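Local structure of Lactamase_B domain-containing protein (Pontibacter korlensis, 6XFR) at residues Q130-Y135 with V148-Q153; V71-P76 with P96-E101; E42-I47 with T65-P70. The protein probably hydrolyses beta-lactams to substituted beta-amino acids as a zinc-dependent class B1 metallo-beta-lactamase, a source of antibiotic resistance. All blocks are in the same frame, centred on the assembly; numbering follows the deposited sequence.

Contact 1: residues Q130-Y135 with V148-Q153; sequences QQLEVY and VYLPQQ. With ZN (zinc ion), chain T; EPE (4-(2-hydroxyethyl)-1-piperazine ethanesulfonic acid), chain M.
Gln130 meets Gln153 because its CG lies opposite the backbone N (chi1 176°) and both chains bend at chi2. The two amides come from opposite directions and lie nearly coplanar, 20° apart. They form a paired ring of hydrogen bonds. Gln153 NE2 gives to Gln130 OE1 at 2.9 Å, and Gln130 NE2 returns a bond to Gln153 OE1 at 2.9 Å. Each donor sits on a lone pair of its acceptor, so neither amide can turn without losing both bonds. Gln152 works differently. Its OE1 accepts a hydrogen bond from Gln131 N at 3.0 Å, with the donor well above the carbonyl plane. Gln131 O binds a zinc ion at 2.5 Å, beside Pro151 and Gln152 of the same site. This zinc is distinct from the two of the histidine, aspartate and cysteine sites. Further along, Glu133 and Tyr149 form an antiparallel hydrogen-bonded pair, with Glu133 N to Tyr149 O at 2.9 Å. Their side chains share one face of the sheet, where Glu133 OE1 lies at the edge of the tyrosine ring. A HEPES buffer molecule settles there. Tyr149 OH gives a hydrogen bond to O1S of the HEPES sulfonate at 2.6 Å, while the bonds from HEPES N4 to the Glu133 carboxylate are weak. Leu132, Val134, Val148 and Leu150 pack on the other face. The contact joins the two strands of a beta hairpin in the second mixed sheet. Strand 130-135 lies between strands 123-127 and 147-150, the latter pairs onward with strand 155-159, and Gln130 and Leu150 touch Val38 of strand 30-40.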
ATOM      1  N   GLN B 130       8.209 -19.913   6.687  1.00 28.35           N
ATOM      2  CA  GLN B 130       8.127 -18.856   5.702  1.00 31.40           C
ATOM      3  C   GLN B 130       9.161 -19.112   4.613  1.00 34.14           C
ATOM      4  O   GLN B 130      10.343 -19.298   4.917  1.00 36.10           O
ATOM      5  CB  GLN B 130       8.382 -17.514   6.375  1.00 26.91           C
ATOM      6  CG  GLN B 130       8.404 -16.361   5.394  1.00 31.68           C
ATOM      7  CD  GLN B 130       7.018 -15.921   4.965  1.00 35.89           C
ATOM      8  OE1 GLN B 130       6.147 -15.659   5.788  1.00 45.89           O
ATOM      9  NE2 GLN B 130       6.816 -15.829   3.679  1.00 38.68           N
ATOM     10  N   GLN B 131       8.736 -19.116   3.353  1.00 24.88           N
ATOM     11  CA  GLN B 131       9.677 -19.317   2.271  1.00 24.93           C
ATOM     12  C   GLN B 131       9.937 -18.024   1.515  1.00 23.43           C
ATOM     13  O   GLN B 131       9.052 -17.200   1.343  1.00 46.65           O
ATOM     14  CB  GLN B 131       9.243 -20.456   1.340  1.00 31.12           C
ATOM     15  CG  GLN B 131       7.906 -20.434   0.720  1.00 41.92           C
ATOM     16  CD  GLN B 131       7.814 -21.472  -0.414  1.00 57.67           C
ATOM     17  OE1 GLN B 131       8.814 -22.166  -0.716  1.00 58.28           O
ATOM     18  NE2 GLN B 131       6.632 -21.546  -1.085  1.00 53.27           N
ATOM     19  N   LEU B 132      11.183 -17.825   1.136  1.00 42.08           N
ATOM     20  CA  LEU B 132      11.657 -16.634   0.454  1.00 34.44           C
ATOM     21  C   LEU B 132      12.488 -17.066  -0.741  1.00 35.63           C
ATOM     22  O   LEU B 132      13.226 -18.057  -0.679  1.00 43.81           O
ATOM     23  CB  LEU B 132      12.512 -15.758   1.382  1.00 30.72           C
ATOM     24  CG  LEU B 132      11.932 -15.203   2.694  1.00 29.15           C
ATOM     25  CD1 LEU B 132      12.040 -16.214   3.847  1.00 24.35           C
ATOM     26  CD2 LEU B 132      12.581 -13.866   3.077  1.00 18.95           C
ATOM     27  N   GLU B 133      12.377 -16.307  -1.814  1.00 31.20           N
ATOM     28  CA  GLU B 133      13.157 -16.509  -3.021  1.00 26.05           C
ATOM     29  C   GLU B 133      13.960 -15.250  -3.252  1.00 23.40           C
ATOM     30  O   GLU B 133      13.460 -14.146  -3.036  1.00 27.64           O
ATOM     31  CB  GLU B 133      12.263 -16.791  -4.211  1.00 26.47           C
ATOM     32  CG  GLU B 133      11.421 -18.030  -3.982  1.00 40.31           C
ATOM     33  CD  GLU B 133      10.407 -18.311  -5.091  1.00 46.63           C
ATOM     34  OE1 GLU B 133      10.250 -17.466  -6.005  1.00 47.66           O
ATOM     35  OE2 GLU B 133       9.776 -19.397  -5.048  1.00 46.40           O
ATOM     36  N   VAL B 134      15.225 -15.401  -3.594  1.00 23.61           N
ATOM     37  CA  VAL B 134      16.020 -14.253  -3.981  1.00 23.31           C
ATOM     38  C   VAL B 134      16.400 -14.453  -5.436  1.00 25.22           C
ATOM     39  O   VAL B 134      16.667 -15.577  -5.862  1.00 37.46           O
ATOM     40  CB  VAL B 134      17.224 -14.056  -3.045  1.00 22.61           C
ATOM     41  CG1 VAL B 134      17.849 -12.674  -3.256  1.00 22.44           C
ATOM     42  CG2 VAL B 134      16.734 -14.145  -1.631  1.00 21.34           C
ATOM     43  N   TYR B 135      16.323 -13.393  -6.229  1.00 25.56           N
ATOM     44  CA  TYR B 135      16.479 -13.576  -7.669  1.00 33.86           C
ATOM     45  C   TYR B 135      17.201 -12.392  -8.296  1.00 28.37           C
ATOM     46  O   TYR B 135      17.040 -11.245  -7.859  1.00 27.26           O
ATOM     47  CB  TYR B 135      15.125 -13.779  -8.353  1.00 32.92           C
ATOM     48  CG  TYR B 135      15.189 -13.843  -9.876  1.00 36.05           C
ATOM     49  CD1 TYR B 135      15.711 -14.946 -10.528  1.00 33.73           C
ATOM     50  CD2 TYR B 135      14.724 -12.805 -10.644  1.00 32.17           C
ATOM     51  CE1 TYR B 135      15.757 -15.015 -11.906  1.00 36.65           C
ATOM     52  CE2 TYR B 135      14.759 -12.863 -12.006  1.00 38.97           C
ATOM     53  CZ  TYR B 135      15.275 -13.971 -12.642  1.00 38.21           C
ATOM     54  OH  TYR B 135      15.299 -13.996 -14.030  1.00 44.53           O
ATOM     55  N   VAL B 148      13.348  -9.986  -4.090  1.00 26.76           N
ATOM     56  CA  VAL B 148      12.944 -10.999  -3.115  1.00 32.18           C
ATOM     57  C   VAL B 148      11.456 -11.231  -3.302  1.00 23.59           C
ATOM     58  O   VAL B 148      10.684 -10.272  -3.352  1.00 22.52           O
ATOM     59  CB  VAL B 148      13.227 -10.567  -1.660  1.00 24.68           C
ATOM     60  CG1 VAL B 148      12.783 -11.625  -0.694  1.00 25.50           C
ATOM     61  CG2 VAL B 148      14.692 -10.239  -1.478  1.00 25.94           C
ATOM     62  N   TYR B 149      11.058 -12.486  -3.426  1.00 24.06           N
ATOM     63  CA  TYR B 149       9.668 -12.836  -3.630  1.00 26.03           C
ATOM     64  C   TYR B 149       9.244 -13.715  -2.475  1.00 28.53           C
ATOM     65  O   TYR B 149      10.012 -14.579  -2.033  1.00 26.47           O
ATOM     66  CB  TYR B 149       9.424 -13.551  -4.961  1.00 30.49           C
ATOM     67  CG  TYR B 149       7.936 -13.730  -5.329  1.00 35.33           C
ATOM     68  CD1 TYR B 149       7.065 -12.614  -5.445  1.00 23.14           C
ATOM     69  CD2 TYR B 149       7.402 -15.016  -5.577  1.00 31.70           C
ATOM     70  CE1 TYR B 149       5.726 -12.769  -5.792  1.00 23.53           C
ATOM     71  CE2 TYR B 149       6.056 -15.174  -5.938  1.00 27.04           C
ATOM     72  CZ  TYR B 149       5.236 -14.040  -6.034  1.00 25.25           C
ATOM     73  OH  TYR B 149       3.930 -14.199  -6.366  1.00 35.41           O
ATOM     74  N   LEU B 150       8.064 -13.406  -1.919  1.00 26.07           N
ATOM     75  CA  LEU B 150       7.357 -14.291  -1.009  1.00 26.40           C
ATOM     76  C   LEU B 150       6.275 -14.989  -1.831  1.00 30.88           C
ATOM     77  O   LEU B 150       5.254 -14.356  -2.158  1.00 37.19           O
ATOM     78  CB  LEU B 150       6.742 -13.505   0.157  1.00 26.10           C
ATOM     79  CG  LEU B 150       7.556 -12.377   0.824  1.00 28.01           C
ATOM     80  CD1 LEU B 150       6.968 -11.890   2.137  1.00 25.62           C
ATOM     81  CD2 LEU B 150       8.976 -12.834   1.064  1.00 28.13           C
ATOM     82  N   PRO B 151       6.473 -16.250  -2.258  1.00 31.02           N
ATOM     83  CA  PRO B 151       5.440 -16.929  -3.062  1.00 33.91           C
ATOM     84  C   PRO B 151       4.147 -17.256  -2.302  1.00 35.87           C
ATOM     85  O   PRO B 151       3.107 -17.458  -2.949  1.00 37.61           O
ATOM     86  CB  PRO B 151       6.151 -18.212  -3.541  1.00 33.67           C
ATOM     87  CG  PRO B 151       7.310 -18.411  -2.614  1.00 32.38           C
ATOM     88  CD  PRO B 151       7.726 -17.036  -2.211  1.00 34.49           C
ATOM     89  N   GLN B 152       4.177 -17.356  -0.967  1.00 32.54           N
ATOM     90  CA  GLN B 152       2.943 -17.627  -0.233  1.00 34.35           C
ATOM     91  C   GLN B 152       2.072 -16.366  -0.152  1.00 32.67           C
ATOM     92  O   GLN B 152       0.897 -16.394  -0.514  1.00 33.69           O
ATOM     93  CB  GLN B 152       3.263 -18.190   1.166  1.00 36.20           C
ATOM     94  CG  GLN B 152       4.139 -19.488   1.152  1.00 47.06           C
ATOM     95  CD  GLN B 152       4.982 -19.760   2.451  1.00 53.18           C
ATOM     96  OE1 GLN B 152       5.765 -18.917   2.907  1.00 39.42           O
ATOM     97  NE2 GLN B 152       4.839 -20.974   3.004  1.00 56.58           N
ATOM     98  N   GLN B 153       2.643 -15.238   0.245  1.00 30.45           N
ATOM     99  CA  GLN B 153       1.878 -14.004   0.275  1.00 29.05           C
ATOM    100  C   GLN B 153       1.797 -13.327  -1.093  1.00 39.63           C
ATOM    101  O   GLN B 153       1.021 -12.375  -1.250  1.00 36.23           O
ATOM    102  CB  GLN B 153       2.488 -13.039   1.307  1.00 27.88           C
ATOM    103  CG  GLN B 153       2.429 -13.509   2.743  1.00 29.69           C
ATOM    104  CD  GLN B 153       3.678 -14.299   3.174  1.00 37.74           C
ATOM    105  OE1 GLN B 153       4.346 -14.921   2.349  1.00 30.43           O
ATOM    106  NE2 GLN B 153       3.983 -14.281   4.477  1.00 34.51           N
TER
HETATM  107 ZN    ZN T 308       6.677 -16.889   0.471  1.00263.95          ZN
HETATM  108  N1  EPE M 301       7.201 -18.858  -8.669  1.00 50.91           N
HETATM  109  C2  EPE M 301       8.363 -17.987  -8.927  1.00 50.32           C
HETATM  110  C3  EPE M 301       9.637 -18.781  -9.202  1.00 53.10           C
HETATM  111  N4  EPE M 301       9.858 -19.829  -8.223  1.00 56.80           N
HETATM  112  C5  EPE M 301       8.689 -20.580  -7.781  1.00 53.50           C
HETATM  113  C6  EPE M 301       7.466 -19.712  -7.505  1.00 49.77           C
HETATM  114  C7  EPE M 301      11.156 -20.501  -8.199  1.00 56.02           C
HETATM  115  C8  EPE M 301      11.490 -21.070  -6.820  1.00 66.76           C
HETATM  116  O8  EPE M 301      12.619 -21.927  -6.842  1.00 74.80           O
HETATM  117  C9  EPE M 301       6.095 -17.956  -8.336  1.00 55.04           C
HETATM  118  C10 EPE M 301       5.010 -17.900  -9.407  1.00 50.80           C
HETATM  119  S   EPE M 301       3.745 -16.652  -9.035  1.00 54.09           S
HETATM  120  O1S EPE M 301       3.453 -16.482  -7.592  1.00 45.13           O
HETATM  121  O2S EPE M 301       2.519 -17.105  -9.684  1.00 66.57           O
HETATM  122  O3S EPE M 301       4.167 -15.396  -9.647  1.00 47.29           O

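Contact 2: residues V71-P76 with P96-E101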
ATOM      1  N   VAL B  71      16.302 -11.294  15.053  1.00 31.16           N
ATOM      2  CA  VAL B  71      16.461 -11.238  13.602  1.00 30.25           C
ATOM      3  C   VAL B  71      17.431 -12.350  13.227  1.00 31.11           C
ATOM      4  O   VAL B  71      18.576 -12.363  13.683  1.00 31.64           O
ATOM      5  CB  VAL B  71      16.998  -9.870  13.133  1.00 26.69           C
ATOM      6  CG1 VAL B  71      17.151  -9.823  11.602  1.00 24.76           C
ATOM      7  CG2 VAL B  71      16.127  -8.729  13.604  1.00 27.87           C
ATOM      8  N   LYS B  72      16.968 -13.303  12.427  1.00 24.69           N
ATOM      9  CA  LYS B  72      17.826 -14.427  12.093  1.00 29.66           C
ATOM     10  C   LYS B  72      18.827 -14.056  11.013  1.00 36.82           C
ATOM     11  O   LYS B  72      19.952 -14.571  11.005  1.00 41.31           O
ATOM     12  CB  LYS B  72      16.987 -15.630  11.635  1.00 25.22           C
ATOM     13  CG  LYS B  72      16.094 -16.230  12.723  1.00 26.74           C
ATOM     14  CD  LYS B  72      16.735 -16.075  14.087  1.00 29.70           C
ATOM     15  CE  LYS B  72      16.740 -17.395  14.802  1.00 34.29           C
ATOM     16  NZ  LYS B  72      17.911 -17.463  15.724  1.00 42.98           N
ATOM     17  N   VAL B  73      18.447 -13.153  10.109  1.00 28.46           N
ATOM     18  CA  VAL B  73      19.257 -12.896   8.926  1.00 27.31           C
ATOM     19  C   VAL B  73      18.799 -11.586   8.299  1.00 32.80           C
ATOM     20  O   VAL B  73      17.633 -11.193   8.405  1.00 32.50           O
ATOM     21  CB  VAL B  73      19.150 -14.076   7.927  1.00 23.84           C
ATOM     22  CG1 VAL B  73      17.809 -13.982   7.179  1.00 22.23           C
ATOM     23  CG2 VAL B  73      20.303 -14.060   6.946  1.00 21.94           C
ATOM     24  N   CYS B  74      19.704 -10.940   7.598  1.00 31.93           N
ATOM     25  CA  CYS B  74      19.382  -9.711   6.906  1.00 33.97           C
ATOM     26  C   CYS B  74      19.923  -9.814   5.491  1.00 38.46           C
ATOM     27  O   CYS B  74      21.068 -10.228   5.274  1.00 28.70           O
ATOM     28  CB  CYS B  74      20.003  -8.529   7.657  1.00 36.24           C
ATOM     29  SG  CYS B  74      20.132  -6.969   6.759  1.00 45.27           S
ATOM     30  N   VAL B  75      19.119  -9.382   4.528  1.00 38.14           N
ATOM     31  CA  VAL B  75      19.467  -9.638   3.136  1.00 31.27           C
ATOM     32  C   VAL B  75      19.403  -8.303   2.414  1.00 31.80           C
ATOM     33  O   VAL B  75      18.304  -7.888   2.013  1.00 30.32           O
ATOM     34  CB  VAL B  75      18.509 -10.652   2.491  1.00 31.78           C
ATOM     35  CG1 VAL B  75      18.843 -10.842   0.992  1.00 33.54           C
ATOM     36  CG2 VAL B  75      18.477 -11.965   3.262  1.00 26.85           C
ATOM     37  N   PRO B  76      20.525  -7.592   2.245  1.00 36.53           N
ATOM     38  CA  PRO B  76      20.511  -6.380   1.420  1.00 36.68           C
ATOM     39  C   PRO B  76      20.298  -6.750  -0.027  1.00 32.55           C
ATOM     40  O   PRO B  76      20.662  -7.843  -0.460  1.00 26.81           O
ATOM     41  CB  PRO B  76      21.894  -5.764   1.640  1.00 43.66           C
ATOM     42  CG  PRO B  76      22.333  -6.315   2.955  1.00 49.18           C
ATOM     43  CD  PRO B  76      21.774  -7.719   3.008  1.00 38.99           C
ATOM     44  N   PRO B  96      23.588 -12.381  11.055  1.00 37.87           N
ATOM     45  CA  PRO B  96      24.291 -12.571   9.770  1.00 29.71           C
ATOM     46  C   PRO B  96      23.670 -11.770   8.625  1.00 35.89           C
ATOM     47  O   PRO B  96      22.479 -11.890   8.320  1.00 40.19           O
ATOM     48  CB  PRO B  96      24.199 -14.083   9.521  1.00 27.16           C
ATOM     49  CG  PRO B  96      23.158 -14.579  10.407  1.00 34.30           C
ATOM     50  CD  PRO B  96      23.010 -13.631  11.575  1.00 37.95           C
ATOM     51  N   VAL B  97      24.514 -10.985   7.954  1.00 37.59           N
ATOM     52  CA  VAL B  97      24.165 -10.286   6.723  1.00 41.60           C
ATOM     53  C   VAL B  97      24.617 -11.144   5.558  1.00 38.75           C
ATOM     54  O   VAL B  97      25.739 -11.664   5.555  1.00 48.40           O
ATOM     55  CB  VAL B  97      24.826  -8.900   6.637  1.00 47.86           C
ATOM     56  CG1 VAL B  97      24.385  -8.229   5.368  1.00 47.79           C
ATOM     57  CG2 VAL B  97      24.517  -8.053   7.869  1.00 47.26           C
ATOM     58  N   VAL B  98      23.758 -11.276   4.558  1.00 28.00           N
ATOM     59  CA  VAL B  98      23.973 -12.210   3.462  1.00 26.70           C
ATOM     60  C   VAL B  98      23.620 -11.523   2.160  1.00 26.60           C
ATOM     61  O   VAL B  98      22.526 -10.958   2.034  1.00 25.61           O
ATOM     62  CB  VAL B  98      23.113 -13.478   3.659  1.00 31.64           C
ATOM     63  CG1 VAL B  98      23.232 -14.410   2.470  1.00 36.13           C
ATOM     64  CG2 VAL B  98      23.525 -14.199   4.951  1.00 30.29           C
ATOM     65  N   THR B  99      24.511 -11.619   1.168  1.00 25.08           N
ATOM     66  CA  THR B  99      24.307 -10.901  -0.083  1.00 25.32           C
ATOM     67  C   THR B  99      24.695 -11.804  -1.255  1.00 26.33           C
ATOM     68  O   THR B  99      25.173 -12.925  -1.083  1.00 33.71           O
ATOM     69  CB  THR B  99      25.077  -9.556  -0.087  1.00 31.42           C
ATOM     70  OG1 THR B  99      26.468  -9.778  -0.295  1.00 38.22           O
ATOM     71  CG2 THR B  99      24.929  -8.810   1.229  1.00 30.09           C
ATOM     72  N   SER B 100      24.451 -11.325  -2.463  1.00 26.85           N
ATOM     73  CA  SER B 100      25.021 -11.970  -3.632  1.00 28.56           C
ATOM     74  C   SER B 100      26.536 -11.763  -3.651  1.00 35.87           C
ATOM     75  O   SER B 100      27.079 -10.905  -2.947  1.00 32.25           O
ATOM     76  CB  SER B 100      24.381 -11.429  -4.916  1.00 33.15           C
ATOM     77  OG  SER B 100      24.802 -10.107  -5.200  1.00 38.73           O
ATOM     78  N   GLU B 101      27.222 -12.598  -4.440  1.00 38.94           N
ATOM     79  CA  GLU B 101      28.672 -12.481  -4.568  1.00 44.66           C
ATOM     80  C   GLU B 101      29.057 -11.107  -5.084  1.00 42.49           C
ATOM     81  O   GLU B 101      29.937 -10.452  -4.524  1.00 36.75           O
ATOM     82  CB  GLU B 101      29.225 -13.552  -5.514  1.00 46.15           C
ATOM     83  CG  GLU B 101      30.167 -14.515  -4.886  1.00 58.22           C
ATOM     84  CD  GLU B 101      30.861 -15.433  -5.912  1.00 80.90           C
ATOM     85  OE1 GLU B 101      31.541 -14.914  -6.834  1.00 87.24           O
ATOM     86  OE2 GLU B 101      30.747 -16.678  -5.785  1.00 87.59           O
TER
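Strand 71-75, the last strand of the N-terminal mixed sheet, meets the start of strand 98-100 through one backbone bridge between Cys74 and Val97. Cys74 N gives a hydrogen bond to Pro96 O at 3.0 Å. Val98 N returns one to Cys74 O at 3.0 Å. Cys74 is therefore gripped on both its N-H and its carbonyl by the residues flanking Val97. The two strands run in the same general direction but splay by 34°, and the pairing stops at this single bridge. Strand 98-100 pairs instead with strand 117-119 in a small parallel sheet. The chain between the two segments holds helices 81-84 and 87-91, so the connection is a helical crossover between strands pointing the same way, and it starts just after Pro76, whose side chain is about 7 Å from that of the zinc ligand His78. Side chains fill both sides of the bridge. On one, the Val73 side chain has its CG1 between the backbone N and the carbonyl carbon (chi1 77°). This leaves Val73 CG2 anti to the N, facing Val98 CG2 at 3.8 Å. On the other, the Pro76 ring crosses Val97 at about a right angle, with Pro76 CD 3.6 Å from Val97 CG1. The methyl CG2 of Thr99 touches the same ring. Asp116 OD1 accepts a hydrogen bond from Val97 N, the backbone donor that points away from strand 71-75.

Contact 3: residues E42-I47 with T65-P70; sequences EGAVLI and TNLKQP
Gln69 lays the flat face of its side-chain amide over the peptide between Gly43 and Ala44. Gln69 CD sits above Gly43 C at 3.6 Å, and the two planes are nearly parallel. The torsions account for this. CG stands between the backbone N and the carbonyl carbon (chi1 78°), and the chain then runs out extended across the start of the strand. The polar ends find their partners beyond the contact. Gln69 OE1 is hydrogen-bonded to Ser39 OG and Gln69 NE2 to Thr40 O, both near the end of the preceding strand 30-40. These bonds fix the rotation of the buried amide and hold it flat on the peptide. Gln69 OE1 also lies 3.7 Å from Ala44 CB. The backbone supplies one direct link: Ala44 N gives a nearly straight hydrogen bond to Pro70 O at 2.9 Å. The same carbonyl oxygen comes to 3.4 Å from Gly43 CA. Gly43 has a phi of 132° and a psi of 173°, a backbone conformation that demands glycine; with no side chain there, Pro70 O can come this close to its CA. Leu67 adds an apolar touch from the end of the helix, with its CD2 methyl 4.0 Å from Ala44 CB. The contact belongs to a beta-alpha-beta unit. Strand 43-47 leads into helix 53-67, which returns the chain to strand 71-75, the parallel neighbour of strand 43-47. Strand 30-40 lies on the other side of strand 43-47, antiparallel to it, and its Ile37 touches Leu67.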
ATOM      1  N   GLU B  42      10.138 -18.799  13.807  1.00 45.20           N
ATOM      2  CA  GLU B  42      11.472 -19.093  14.335  1.00 52.37           C
ATOM      3  C   GLU B  42      12.402 -17.891  14.279  1.00 41.63           C
ATOM      4  O   GLU B  42      13.613 -18.067  14.325  1.00 51.82           O
ATOM      5  CB  GLU B  42      12.129 -20.270  13.599  1.00 51.36           C
ATOM      6  CG  GLU B  42      11.635 -21.626  14.042  1.00 60.47           C
ATOM      7  CD  GLU B  42      11.374 -21.696  15.546  1.00 74.17           C
ATOM      8  OE1 GLU B  42      12.298 -21.430  16.340  1.00 82.34           O
ATOM      9  OE2 GLU B  42      10.239 -22.040  15.942  1.00 82.29           O
ATOM     10  N   GLY B  43      11.871 -16.686  14.159  1.00 35.58           N
ATOM     11  CA  GLY B  43      12.675 -15.488  14.070  1.00 34.34           C
ATOM     12  C   GLY B  43      12.225 -14.613  12.919  1.00 44.99           C
ATOM     13  O   GLY B  43      11.386 -14.987  12.097  1.00 36.66           O
ATOM     14  N   ALA B  44      12.829 -13.429  12.865  1.00 41.66           N
ATOM     15  CA  ALA B  44      12.464 -12.422  11.882  1.00 36.68           C
ATOM     16  C   ALA B  44      13.514 -12.334  10.787  1.00 36.49           C
ATOM     17  O   ALA B  44      14.707 -12.556  11.013  1.00 39.98           O
ATOM     18  CB  ALA B  44      12.257 -11.049  12.536  1.00 26.95           C
ATOM     19  N   VAL B  45      13.049 -12.043   9.586  1.00 34.43           N
ATOM     20  CA  VAL B  45      13.927 -11.816   8.452  1.00 28.08           C
ATOM     21  C   VAL B  45      13.874 -10.353   8.076  1.00 24.89           C
ATOM     22  O   VAL B  45      12.805  -9.731   8.079  1.00 26.07           O
ATOM     23  CB  VAL B  45      13.579 -12.697   7.251  1.00 27.40           C
ATOM     24  CG1 VAL B  45      14.333 -12.208   6.029  1.00 28.03           C
ATOM     25  CG2 VAL B  45      13.933 -14.098   7.595  1.00 30.30           C
ATOM     26  N   LEU B  46      15.044  -9.815   7.772  1.00 26.15           N
ATOM     27  CA  LEU B  46      15.249  -8.420   7.438  1.00 28.79           C
ATOM     28  C   LEU B  46      15.614  -8.359   5.965  1.00 25.82           C
ATOM     29  O   LEU B  46      16.567  -9.010   5.535  1.00 36.28           O
ATOM     30  CB  LEU B  46      16.368  -7.842   8.296  1.00 35.75           C
ATOM     31  CG  LEU B  46      16.264  -6.385   8.631  1.00 33.04           C
ATOM     32  CD1 LEU B  46      14.817  -6.106   8.979  1.00 25.12           C
ATOM     33  CD2 LEU B  46      17.176  -6.160   9.789  1.00 31.86           C
ATOM     34  N   ILE B  47      14.797  -7.691   5.180  1.00 32.17           N
ATOM     35  CA  ILE B  47      15.121  -7.417   3.787  1.00 40.66           C
ATOM     36  C   ILE B  47      15.436  -5.932   3.712  1.00 43.56           C
ATOM     37  O   ILE B  47      14.527  -5.092   3.801  1.00 43.07           O
ATOM     38  CB  ILE B  47      13.996  -7.828   2.825  1.00 39.51           C
ATOM     39  CG1 ILE B  47      13.607  -9.289   3.063  1.00 30.56           C
ATOM     40  CG2 ILE B  47      14.438  -7.621   1.374  1.00 39.34           C
ATOM     41  CD1 ILE B  47      14.724 -10.224   2.913  1.00 27.72           C
ATOM     42  N   THR B  65      10.700  -4.894  20.393  1.00 41.49           N
ATOM     43  CA  THR B  65       9.560  -4.505  21.216  1.00 43.87           C
ATOM     44  C   THR B  65       8.256  -5.143  20.733  1.00 51.57           C
ATOM     45  O   THR B  65       7.441  -5.594  21.548  1.00 45.46           O
ATOM     46  CB  THR B  65       9.395  -2.991  21.212  1.00 45.43           C
ATOM     47  OG1 THR B  65      10.456  -2.381  21.940  1.00 49.50           O
ATOM     48  CG2 THR B  65       8.058  -2.595  21.818  1.00 48.13           C
ATOM     49  N   ASN B  66       8.045  -5.189  19.415  1.00 41.92           N
ATOM     50  CA  ASN B  66       6.755  -5.569  18.857  1.00 42.64           C
ATOM     51  C   ASN B  66       6.704  -7.007  18.345  1.00 45.15           C
ATOM     52  O   ASN B  66       5.737  -7.720  18.611  1.00 52.13           O
ATOM     53  CB  ASN B  66       6.391  -4.592  17.741  1.00 42.58           C
ATOM     54  CG  ASN B  66       6.505  -3.150  18.193  1.00 49.49           C
ATOM     55  OD1 ASN B  66       7.304  -2.382  17.678  1.00 54.75           O
ATOM     56  ND2 ASN B  66       5.735  -2.793  19.189  1.00 50.35           N
ATOM     57  N   LEU B  67       7.730  -7.480  17.659  1.00 40.73           N
ATOM     58  CA  LEU B  67       7.781  -8.887  17.302  1.00 37.10           C
ATOM     59  C   LEU B  67       8.362  -9.747  18.413  1.00 43.01           C
ATOM     60  O   LEU B  67       8.191 -10.968  18.376  1.00 44.77           O
ATOM     61  CB  LEU B  67       8.627  -9.095  16.049  1.00 36.18           C
ATOM     62  CG  LEU B  67       7.991  -8.811  14.696  1.00 37.96           C
ATOM     63  CD1 LEU B  67       7.411  -7.458  14.696  1.00 33.14           C
ATOM     64  CD2 LEU B  67       9.076  -8.928  13.607  1.00 34.75           C
ATOM     65  N   LYS B  68       9.068  -9.141  19.374  1.00 46.49           N
ATOM     66  CA  LYS B  68       9.687  -9.843  20.501  1.00 40.79           C
ATOM     67  C   LYS B  68      10.348 -11.154  20.057  1.00 43.36           C
ATOM     68  O   LYS B  68      10.151 -12.210  20.662  1.00 42.01           O
ATOM     69  CB  LYS B  68       8.659 -10.095  21.608  1.00 45.33           C
ATOM     70  CG  LYS B  68       7.759  -8.878  21.914  1.00 46.10           C
ATOM     71  CD  LYS B  68       6.529  -9.280  22.639  1.00 48.47           C
ATOM     72  CE  LYS B  68       6.622  -8.835  24.098  1.00 66.69           C
ATOM     73  NZ  LYS B  68       7.792  -9.420  24.881  1.00 65.73           N
ATOM     74  N   GLN B  69      11.141 -11.084  18.978  1.00 39.60           N
ATOM     75  CA  GLN B  69      11.933 -12.215  18.492  1.00 40.22           C
ATOM     76  C   GLN B  69      13.228 -11.711  17.857  1.00 45.60           C
ATOM     77  O   GLN B  69      13.298 -10.549  17.426  1.00 42.61           O
ATOM     78  CB  GLN B  69      11.145 -13.079  17.487  1.00 35.58           C
ATOM     79  CG  GLN B  69      11.036 -12.519  16.074  1.00 36.42           C
ATOM     80  CD  GLN B  69       9.896 -13.131  15.245  1.00 39.70           C
ATOM     81  OE1 GLN B  69       9.367 -12.485  14.334  1.00 35.52           O
ATOM     82  NE2 GLN B  69       9.523 -14.382  15.555  1.00 38.22           N
ATOM     83  N   PRO B  70      14.284 -12.529  17.831  1.00 40.16           N
ATOM     84  CA  PRO B  70      15.526 -12.100  17.186  1.00 34.93           C
ATOM     85  C   PRO B  70      15.431 -12.106  15.665  1.00 33.07           C
ATOM     86  O   PRO B  70      14.648 -12.849  15.062  1.00 31.49           O
ATOM     87  CB  PRO B  70      16.555 -13.127  17.680  1.00 32.91           C
ATOM     88  CG  PRO B  70      15.771 -14.308  18.040  1.00 36.94           C
ATOM     89  CD  PRO B  70      14.472 -13.783  18.582  1.00 42.27           C
TER

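From the N terminus, the three contacts close in series; none nests within or crosses another. Contact 3 closes first, bringing the chain back past helix 53-67 to the beginning of strand 43-47. Contact 2 follows directly, closing the link, about half of it helical, from strand 71-75 to strand 98-100. These two share a sheet, since strands 43-47 and 71-75 are neighbours, joined for example through Val75 N and Leu46 O. Contact 1 closes last, as a hairpin in the second mixed sheet. It packs against the first sheet where Leu132 meets Val45 and Val148 meets Ile47. Contacts 1 and 2 do not touch; their nearest atoms are about 5 Å apart.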